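Local coordinates for galactokinase (Bifidobacterium longum subsp. infantis, PDB 6TEP), which probably phosphorylates galactose at the expense of ATP, as a magnesium-dependent GHMP-family galactokinase that binds galactose and ADP, at residues D25-A30 and K75-S80. Residues are numbered along the deposited sequence; the frame is centred on the assembly and turned at random.
Sequences DTYGAA and KVRVVS. With ADP (adenosine-5'-diphosphate), chain H.
Tyr-27 and Thr-26, in the last turn of helix 12-27, pack on Arg-77 and Val-79 of strand 75-80. The contact sets a helix end against one face of the N-terminal beta-sheet of the GHMP kinase fold. The Tyr-27 ring lies between Arg-77 and Val-79. Its CG is anti to the carbonyl carbon (chi1 -58°), and this carries the hydroxyl to the strand backbone. Tyr-27 OH sits 3.2 Å from Arg-77 O, but its hydrogen bond goes to Ala-127 O on the adjoining parallel strand 125-131. Arg-77 runs past the ring in the opposite direction. Tyr-27 CD1 stands 3.6 Å above the centre of the guanidinium plane of Arg-77. The two planes are 48° apart, so the groups do not stack flat. A salt bridge from Arg-77 NE to Asp-126 helps fix the guanidinium. Thr-26 CG2 lies 3.6 Å above the plane of the Tyr-27 ring, toward its rim. With an alanine here in place of the tyrosine, one guanidinium face would probably lose its aromatic neighbour and Ala-127 O this hydroxyl partner. Thr-26 and Val-79 meet tip to tip. The Thr-26 hydroxyl is hydrogen-bonded back to Leu-22 O; to the valine methyl it offers only van der Waals contact. On the sheet's other side, Ser-80 OG turns anti to its own N (chi1 162°) and donates to ADP N1 at 2.7 Å. Back at the helix end, Val-79 CG1 touches Thr-26 OG1 at 3.6 Å and lies 4.2 Å from Tyr-27 CZ.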
# COMPACT_ATOMS: atom_id res chain seq x y z
N ASP A 25 21.20 -18.84 -10.64
CA ASP A 25 22.02 -19.42 -9.55
C ASP A 25 21.19 -20.46 -8.78
O ASP A 25 21.77 -21.41 -8.27
CB ASP A 25 22.58 -18.34 -8.60
CG ASP A 25 23.70 -17.51 -9.18
OD1 ASP A 25 24.25 -17.95 -10.17
OD2 ASP A 25 23.96 -16.36 -8.66
N THR A 26 19.88 -20.30 -8.70
CA THR A 26 19.03 -21.14 -7.86
C THR A 26 18.58 -22.37 -8.67
O THR A 26 18.53 -23.43 -8.11
CB THR A 26 17.88 -20.35 -7.23
OG1 THR A 26 18.31 -19.22 -6.46
CG2 THR A 26 17.06 -21.26 -6.35
N TYR A 27 18.09 -22.12 -9.88
CA TYR A 27 17.30 -23.10 -10.67
C TYR A 27 18.06 -23.65 -11.86
O TYR A 27 17.58 -24.64 -12.48
CB TYR A 27 15.97 -22.47 -11.10
CG TYR A 27 15.11 -21.98 -9.94
CD1 TYR A 27 14.70 -22.81 -8.92
CD2 TYR A 27 14.66 -20.65 -9.90
CE1 TYR A 27 13.98 -22.35 -7.82
CE2 TYR A 27 13.93 -20.18 -8.82
CZ TYR A 27 13.57 -21.03 -7.78
OH TYR A 27 12.81 -20.60 -6.75
N GLY A 28 19.17 -23.03 -12.22
CA GLY A 28 19.98 -23.40 -13.38
C GLY A 28 19.42 -22.89 -14.70
O GLY A 28 20.17 -22.24 -15.43
N ALA A 29 18.15 -23.19 -14.99
CA ALA A 29 17.39 -22.73 -16.18
C ALA A 29 17.34 -21.17 -16.22
O ALA A 29 17.43 -20.50 -15.14
CB ALA A 29 16.00 -23.39 -16.13
N ALA A 30 17.20 -20.59 -17.40
CA ALA A 30 16.87 -19.15 -17.58
C ALA A 30 15.39 -18.94 -17.28
O ALA A 30 14.58 -19.81 -17.58
CB ALA A 30 17.23 -18.71 -18.96
N LYS A 75 4.17 -27.95 -8.95
CA LYS A 75 5.20 -27.58 -7.95
C LYS A 75 5.38 -26.07 -8.04
O LYS A 75 5.49 -25.56 -9.17
CB LYS A 75 6.53 -28.31 -8.14
CG LYS A 75 6.60 -29.73 -7.56
CD LYS A 75 7.96 -30.43 -7.58
CE LYS A 75 8.05 -31.62 -6.63
NZ LYS A 75 8.58 -32.84 -7.28
N VAL A 76 5.49 -25.43 -6.88
CA VAL A 76 5.91 -24.01 -6.75
C VAL A 76 7.18 -23.93 -5.88
O VAL A 76 7.11 -24.17 -4.68
CB VAL A 76 4.81 -23.06 -6.24
CG1 VAL A 76 5.39 -21.66 -6.24
CG2 VAL A 76 3.49 -23.15 -7.03
N ARG A 77 8.25 -23.44 -6.50
CA ARG A 77 9.56 -23.15 -5.87
C ARG A 77 9.74 -21.62 -5.90
O ARG A 77 9.63 -21.05 -6.96
CB ARG A 77 10.71 -23.88 -6.56
CG ARG A 77 10.61 -25.38 -6.50
CD ARG A 77 11.85 -25.99 -6.93
NE ARG A 77 12.06 -25.78 -8.31
CZ ARG A 77 13.13 -26.13 -8.95
NH1 ARG A 77 14.09 -26.73 -8.29
NH2 ARG A 77 13.25 -25.82 -10.21
N VAL A 78 9.99 -21.02 -4.76
CA VAL A 78 10.34 -19.57 -4.73
C VAL A 78 11.60 -19.35 -3.91
O VAL A 78 11.77 -19.97 -2.88
CB VAL A 78 9.16 -18.71 -4.24
CG1 VAL A 78 8.04 -18.74 -5.21
CG2 VAL A 78 8.65 -19.10 -2.86
N VAL A 79 12.36 -18.33 -4.30
CA VAL A 79 13.52 -17.91 -3.49
C VAL A 79 13.54 -16.37 -3.50
O VAL A 79 13.01 -15.75 -4.49
CB VAL A 79 14.78 -18.51 -4.09
CG1 VAL A 79 15.12 -17.88 -5.41
CG2 VAL A 79 15.93 -18.43 -3.13
N SER A 80 14.17 -15.77 -2.51
CA SER A 80 14.23 -14.30 -2.40
C SER A 80 15.63 -13.91 -1.98
O SER A 80 16.24 -14.63 -1.17
CB SER A 80 13.21 -13.80 -1.41
OG SER A 80 13.47 -12.50 -0.97
PB ADP H . 4.52 -4.50 4.35
O1B ADP H . 5.90 -4.46 3.72
O2B ADP H . 3.46 -4.79 3.35
O3B ADP H . 4.22 -3.22 5.16
PA ADP H . 3.69 -7.04 5.42
O1A ADP H . 2.28 -6.96 4.92
O2A ADP H . 3.81 -7.66 6.76
O3A ADP H . 4.44 -5.65 5.45
O5' ADP H . 4.50 -7.87 4.30
C5' ADP H . 5.85 -8.26 4.56
C4' ADP H . 5.94 -9.76 4.45
O4' ADP H . 5.81 -10.12 3.07
C3' ADP H . 7.30 -10.29 4.89
O3' ADP H . 7.31 -10.56 6.27
C2' ADP H . 7.42 -11.56 4.04
O2' ADP H . 6.61 -12.56 4.60
C1' ADP H . 6.82 -11.05 2.73
N9 ADP H . 7.80 -10.38 1.88
C8 ADP H . 7.68 -9.12 1.34
N7 ADP H . 8.69 -8.79 0.58
C5 ADP H . 9.50 -9.94 0.54
C6 ADP H . 10.71 -10.26 -0.10
N6 ADP H . 11.40 -9.43 -0.89
N1 ADP H . 11.23 -11.51 0.09
C2 ADP H . 10.58 -12.36 0.88
N3 ADP H . 9.46 -12.16 1.58
C4 ADP H . 8.95 -10.92 1.35